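Local coordinates for fibronectin type III domain-containing protein (Simiduia agarivorans, PDB 6P2K) that probably hydrolyses beta-glucan chains such as xyloglucan, as a glycoside hydrolase of family 74 whose deposited part is the beta-propeller catalytic region, at residues L283-G295 with Y327-T339. Sequence-based numbering, arbitrary orientation.
Sequences LGAVKDRFGLYEG and YATPPNARFAHYT
With CG anti to its carbonyl carbon (chi1 -64°) and the chain extended as far as NE, Arg289 lies along the 328-332 backbone, while Asn332, its CG anti to the backbone N (chi1 160°), reaches into the 285-288 turn. The two side chains cross at about a right angle, Asn332 CB sitting over one face of the guanidinium. At the edge of that group, NH1 gives Pro330 O a nearly straight bond of 3.0 Å. Asn332 ND2 grips the turn by bonding Asp288 O at 2.8 Å, approaching from above that carbonyl's plane, and more weakly by Ala285 O; its OD1 accepts hydrogen bonds from Asn354 and from a water that also joins Lys287 N to Arg334, a guanidinium held as well by Val17 and Asp123. Backbone bonds follow: Gly291 N to Pro331 O at 2.9 Å, and Ala285 N to Ala333 O at 3.1 Å. Farther along, Leu292 CD1 rests 3.6 Å from Ala336 CB, and Tyr338 OH donates to the anti side of Glu294 OE2 at 2.7 Å; OE2 is also salt-bridged to Arg347, while OE1 is bonded to Tyr369. Were Arg289 cut back to an alanine, Pro330 O would probably lose its side-chain donor and Asn332 CB its guanidinium cover. The hairpin turn of one propeller blade is thus tied to the lead-in and innermost strand of the next largely through backbone carbonyls, so blade-to-blade fit here probably rests largely on directional bonds, with a small apolar patch at Leu292 and Ala336.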
loop_
_atom_site.group_PDB
_atom_site.type_symbol
_atom_site.label_atom_id
_atom_site.label_comp_id
_atom_site.label_asym_id
_atom_site.label_seq_id
_atom_site.Cartn_x
_atom_site.Cartn_y
_atom_site.Cartn_z
ATOM N N LEU B 283 -16.138 -35.924 35.996
ATOM C CA LEU B 283 -15.389 -35.171 37.001
ATOM C C LEU B 283 -14.848 -33.877 36.405
ATOM O O LEU B 283 -13.980 -33.905 35.526
ATOM C CB LEU B 283 -14.255 -36.015 37.575
ATOM C CG LEU B 283 -13.474 -35.370 38.718
ATOM C CD1 LEU B 283 -14.360 -35.182 39.947
ATOM C CD2 LEU B 283 -12.240 -36.197 39.061
ATOM N N GLY B 284 -15.351 -32.748 36.905
ATOM C CA GLY B 284 -14.779 -31.446 36.626
ATOM C C GLY B 284 -14.174 -30.843 37.880
ATOM O O GLY B 284 -13.788 -31.578 38.792
ATOM N N ALA B 285 -14.099 -29.515 37.954
ATOM C CA ALA B 285 -13.484 -28.871 39.108
ATOM C C ALA B 285 -13.976 -27.438 39.221
ATOM O O ALA B 285 -14.527 -26.870 38.273
ATOM C CB ALA B 285 -11.955 -28.886 39.014
ATOM N N VAL B 286 -13.759 -26.858 40.396
ATOM C CA VAL B 286 -13.980 -25.434 40.606
ATOM C C VAL B 286 -12.673 -24.705 40.331
ATOM O O VAL B 286 -11.596 -25.159 40.739
ATOM C CB VAL B 286 -14.508 -25.155 42.029
ATOM C CG1 VAL B 286 -13.621 -25.801 43.087
ATOM C CG2 VAL B 286 -14.655 -23.654 42.267
ATOM N N LYS B 287 -12.771 -23.598 39.586
ATOM C CA LYS B 287 -11.665 -22.708 39.233
ATOM C C LYS B 287 -10.723 -23.286 38.178
ATOM O O LYS B 287 -10.472 -22.635 37.158
ATOM C CB LYS B 287 -10.862 -22.305 40.476
ATOM C CG LYS B 287 -11.550 -21.271 41.353
ATOM C CD LYS B 287 -10.543 -20.306 41.969
ATOM C CE LYS B 287 -11.100 -19.653 43.227
ATOM N NZ LYS B 287 -11.248 -18.175 43.094
ATOM N N ASP B 288 -10.198 -24.490 38.401
ATOM C CA ASP B 288 -9.131 -25.018 37.556
ATOM C C ASP B 288 -9.604 -25.256 36.125
ATOM O O ASP B 288 -10.718 -25.738 35.893
ATOM C CB ASP B 288 -8.589 -26.319 38.144
ATOM C CG ASP B 288 -7.834 -26.102 39.439
ATOM O OD1 ASP B 288 -6.962 -25.210 39.478
ATOM O OD2 ASP B 288 -8.115 -26.820 40.418
ATOM N N ARG B 289 -8.736 -24.933 35.162
ATOM C CA ARG B 289 -9.012 -25.077 33.732
ATOM C C ARG B 289 -8.231 -26.269 33.189
ATOM O O ARG B 289 -7.017 -26.183 32.981
ATOM C CB ARG B 289 -8.643 -23.805 32.974
ATOM C CG ARG B 289 -9.464 -22.587 33.346
ATOM C CD ARG B 289 -9.238 -21.440 32.362
ATOM N NE ARG B 289 -10.164 -20.340 32.610
ATOM C CZ ARG B 289 -11.414 -20.297 32.155
ATOM N NH1 ARG B 289 -11.893 -21.289 31.412
ATOM N NH2 ARG B 289 -12.186 -19.259 32.443
ATOM N N PHE B 290 -8.932 -27.378 32.938
ATOM C CA PHE B 290 -8.309 -28.534 32.306
ATOM C C PHE B 290 -9.266 -29.284 31.389
ATOM O O PHE B 290 -8.910 -30.362 30.899
ATOM C CB PHE B 290 -7.754 -29.508 33.359
ATOM C CG PHE B 290 -8.766 -29.929 34.388
ATOM C CD1 PHE B 290 -9.695 -30.920 34.110
ATOM C CD2 PHE B 290 -8.785 -29.334 35.636
ATOM C CE1 PHE B 290 -10.625 -31.302 35.053
ATOM C CE2 PHE B 290 -9.708 -29.715 36.583
ATOM C CZ PHE B 290 -10.630 -30.699 36.293
ATOM N N GLY B 291 -10.463 -28.759 31.146
ATOM C CA GLY B 291 -11.474 -29.514 30.433
ATOM C C GLY B 291 -12.318 -30.360 31.368
ATOM O O GLY B 291 -12.678 -29.912 32.460
ATOM N N LEU B 292 -12.620 -31.592 30.965
ATOM C CA LEU B 292 -13.531 -32.439 31.722
ATOM C C LEU B 292 -13.114 -33.897 31.572
ATOM O O LEU B 292 -12.791 -34.348 30.470
ATOM C CB LEU B 292 -14.974 -32.235 31.249
ATOM C CG LEU B 292 -16.103 -33.035 31.897
ATOM C CD1 LEU B 292 -16.164 -32.776 33.394
ATOM C CD2 LEU B 292 -17.426 -32.674 31.237
ATOM N N TYR B 293 -13.123 -34.625 32.686
ATOM C CA TYR B 293 -12.706 -36.020 32.723
ATOM C C TYR B 293 -13.910 -36.952 32.759
ATOM O O TYR B 293 -14.913 -36.668 33.422
ATOM C CB TYR B 293 -11.839 -36.310 33.951
ATOM C CG TYR B 293 -10.404 -35.842 33.877
ATOM C CD1 TYR B 293 -9.460 -36.537 33.129
ATOM C CD2 TYR B 293 -9.984 -34.731 34.595
ATOM C CE1 TYR B 293 -8.142 -36.120 33.082
ATOM C CE2 TYR B 293 -8.675 -34.308 34.553
ATOM C CZ TYR B 293 -7.757 -35.004 33.797
ATOM O OH TYR B 293 -6.451 -34.579 33.760
ATOM N N GLU B 294 -13.795 -38.077 32.060
ATOM C CA GLU B 294 -14.664 -39.226 32.268
ATOM C C GLU B 294 -13.797 -40.419 32.644
ATOM O O GLU B 294 -12.837 -40.742 31.936
ATOM C CB GLU B 294 -15.506 -39.546 31.031
ATOM C CG GLU B 294 -16.414 -40.761 31.229
ATOM C CD GLU B 294 -17.434 -40.930 30.120
ATOM O OE1 GLU B 294 -17.036 -40.950 28.935
ATOM O OE2 GLU B 294 -18.638 -41.041 30.435
ATOM N N GLY B 295 -14.125 -41.058 33.759
ATOM C CA GLY B 295 -13.387 -42.208 34.244
ATOM C C GLY B 295 -14.196 -43.480 34.088
ATOM O O GLY B 295 -15.421 -43.473 34.226
ATOM N N TYR B 327 -13.471 -16.624 24.550
ATOM C CA TYR B 327 -12.278 -17.445 24.345
ATOM C C TYR B 327 -11.756 -17.874 25.714
ATOM O O TYR B 327 -10.832 -17.289 26.283
ATOM C CB TYR B 327 -11.225 -16.682 23.547
ATOM C CG TYR B 327 -10.117 -17.563 23.011
ATOM C CD1 TYR B 327 -10.278 -18.268 21.828
ATOM C CD2 TYR B 327 -8.910 -17.688 23.690
ATOM C CE1 TYR B 327 -9.271 -19.076 21.334
ATOM C CE2 TYR B 327 -7.894 -18.491 23.201
ATOM C CZ TYR B 327 -8.084 -19.184 22.025
ATOM O OH TYR B 327 -7.081 -19.985 21.535
ATOM N N ALA B 328 -12.376 -18.921 26.255
ATOM C CA ALA B 328 -12.083 -19.424 27.596
ATOM C C ALA B 328 -11.589 -20.859 27.459
ATOM O O ALA B 328 -12.389 -21.796 27.387
ATOM C CB ALA B 328 -13.316 -19.340 28.493
ATOM N N THR B 329 -10.267 -21.031 27.426
ATOM C CA THR B 329 -9.667 -22.332 27.187
ATOM C C THR B 329 -8.417 -22.491 28.043
ATOM O O THR B 329 -7.662 -21.522 28.224
ATOM C CB THR B 329 -9.315 -22.516 25.702
ATOM O OG1 THR B 329 -8.573 -23.728 25.524
ATOM C CG2 THR B 329 -8.490 -21.338 25.190
ATOM N N PRO B 330 -8.182 -23.686 28.613
ATOM C CA PRO B 330 -9.077 -24.850 28.631
ATOM C C PRO B 330 -10.381 -24.558 29.367
ATOM O O PRO B 330 -10.433 -23.595 30.129
ATOM C CB PRO B 330 -8.264 -25.912 29.381
ATOM C CG PRO B 330 -6.853 -25.502 29.211
ATOM C CD PRO B 330 -6.874 -24.002 29.216
ATOM N N PRO B 331 -11.421 -25.353 29.130
ATOM C CA PRO B 331 -12.664 -25.157 29.882
ATOM C C PRO B 331 -12.429 -25.360 31.371
ATOM O O PRO B 331 -11.670 -26.240 31.785
ATOM C CB PRO B 331 -13.604 -26.226 29.312
ATOM C CG PRO B 331 -12.973 -26.683 28.034
ATOM C CD PRO B 331 -11.503 -26.500 28.210
ATOM N N ASN B 332 -13.071 -24.520 32.175
ATOM C CA ASN B 332 -13.216 -24.773 33.608
ATOM C C ASN B 332 -14.615 -25.347 33.802
ATOM O O ASN B 332 -15.599 -24.606 33.875
ATOM C CB ASN B 332 -13.001 -23.510 34.435
ATOM C CG ASN B 332 -13.613 -23.614 35.829
ATOM O OD1 ASN B 332 -14.399 -22.761 36.241
ATOM N ND2 ASN B 332 -13.266 -24.676 36.548
ATOM N N ALA B 333 -14.704 -26.675 33.862
ATOM C CA ALA B 333 -15.989 -27.363 33.967
ATOM C C ALA B 333 -16.427 -27.366 35.429
ATOM O O ALA B 333 -16.291 -28.355 36.155
ATOM C CB ALA B 333 -15.887 -28.775 33.403
ATOM N N ARG B 334 -16.975 -26.226 35.865
ATOM C CA ARG B 334 -17.417 -26.076 37.246
ATOM C C ARG B 334 -18.752 -26.756 37.515
ATOM O O ARG B 334 -19.218 -26.743 38.659
ATOM C CB ARG B 334 -17.490 -24.595 37.636
ATOM C CG ARG B 334 -18.147 -23.686 36.614
ATOM C CD ARG B 334 -18.381 -22.296 37.191
ATOM N NE ARG B 334 -19.314 -22.310 38.318
ATOM C CZ ARG B 334 -18.965 -22.120 39.588
ATOM N NH1 ARG B 334 -17.695 -21.907 39.912
ATOM N NH2 ARG B 334 -19.887 -22.146 40.540
ATOM N N PHE B 335 -19.377 -27.334 36.493
ATOM C CA PHE B 335 -20.428 -28.323 36.675
ATOM C C PHE B 335 -20.420 -29.224 35.454
ATOM O O PHE B 335 -19.983 -28.824 34.372
ATOM C CB PHE B 335 -21.813 -27.688 36.867
ATOM C CG PHE B 335 -22.332 -26.983 35.644
ATOM C CD1 PHE B 335 -22.981 -27.684 34.638
ATOM C CD2 PHE B 335 -22.180 -25.617 35.506
ATOM C CE1 PHE B 335 -23.449 -27.039 33.515
ATOM C CE2 PHE B 335 -22.657 -24.968 34.387
ATOM C CZ PHE B 335 -23.286 -25.681 33.389
ATOM N N ALA B 336 -20.928 -30.440 35.631
ATOM C CA ALA B 336 -20.998 -31.390 34.529
ATOM C C ALA B 336 -21.975 -32.492 34.898
ATOM O O ALA B 336 -21.820 -33.132 35.942
ATOM C CB ALA B 336 -19.618 -31.974 34.217
ATOM N N HIS B 337 -22.968 -32.718 34.043
ATOM C CA HIS B 337 -24.005 -33.703 34.305
ATOM C C HIS B 337 -24.258 -34.554 33.072
ATOM O O HIS B 337 -24.275 -34.047 31.945
ATOM C CB HIS B 337 -25.313 -33.033 34.731
ATOM C CG HIS B 337 -25.195 -32.232 35.987
ATOM N ND1 HIS B 337 -25.041 -32.813 37.228
ATOM C CD2 HIS B 337 -25.211 -30.895 36.197
ATOM C CE1 HIS B 337 -24.966 -31.867 38.147
ATOM N NE2 HIS B 337 -25.063 -30.694 37.548
ATOM N N TYR B 338 -24.450 -35.850 33.297
ATOM C CA TYR B 338 -24.978 -36.721 32.261
ATOM C C TYR B 338 -26.459 -36.427 32.043
ATOM O O TYR B 338 -27.155 -35.941 32.939
ATOM C CB TYR B 338 -24.803 -38.186 32.654
ATOM C CG TYR B 338 -23.376 -38.687 32.693
ATOM C CD1 TYR B 338 -22.646 -38.872 31.525
ATOM C CD2 TYR B 338 -22.764 -38.993 33.901
ATOM C CE1 TYR B 338 -21.347 -39.346 31.562
ATOM C CE2 TYR B 338 -21.467 -39.474 33.948
ATOM C CZ TYR B 338 -20.763 -39.646 32.774
ATOM O OH TYR B 338 -19.472 -40.118 32.812
ATOM N N THR B 339 -26.943 -36.729 30.842
ATOM C CA THR B 339 -28.366 -36.600 30.585
ATOM C C THR B 339 -29.124 -37.749 31.253
ATOM O O THR B 339 -28.578 -38.841 31.439
ATOM C CB THR B 339 -28.659 -36.593 29.084
ATOM O OG1 THR B 339 -28.158 -37.795 28.482
ATOM C CG2 THR B 339 -28.028 -35.380 28.411
HETATM O O HOH W 1 -15.216 -22.119 38.685
HETATM O O HOH W 2 -11.852 -28.085 34.162
#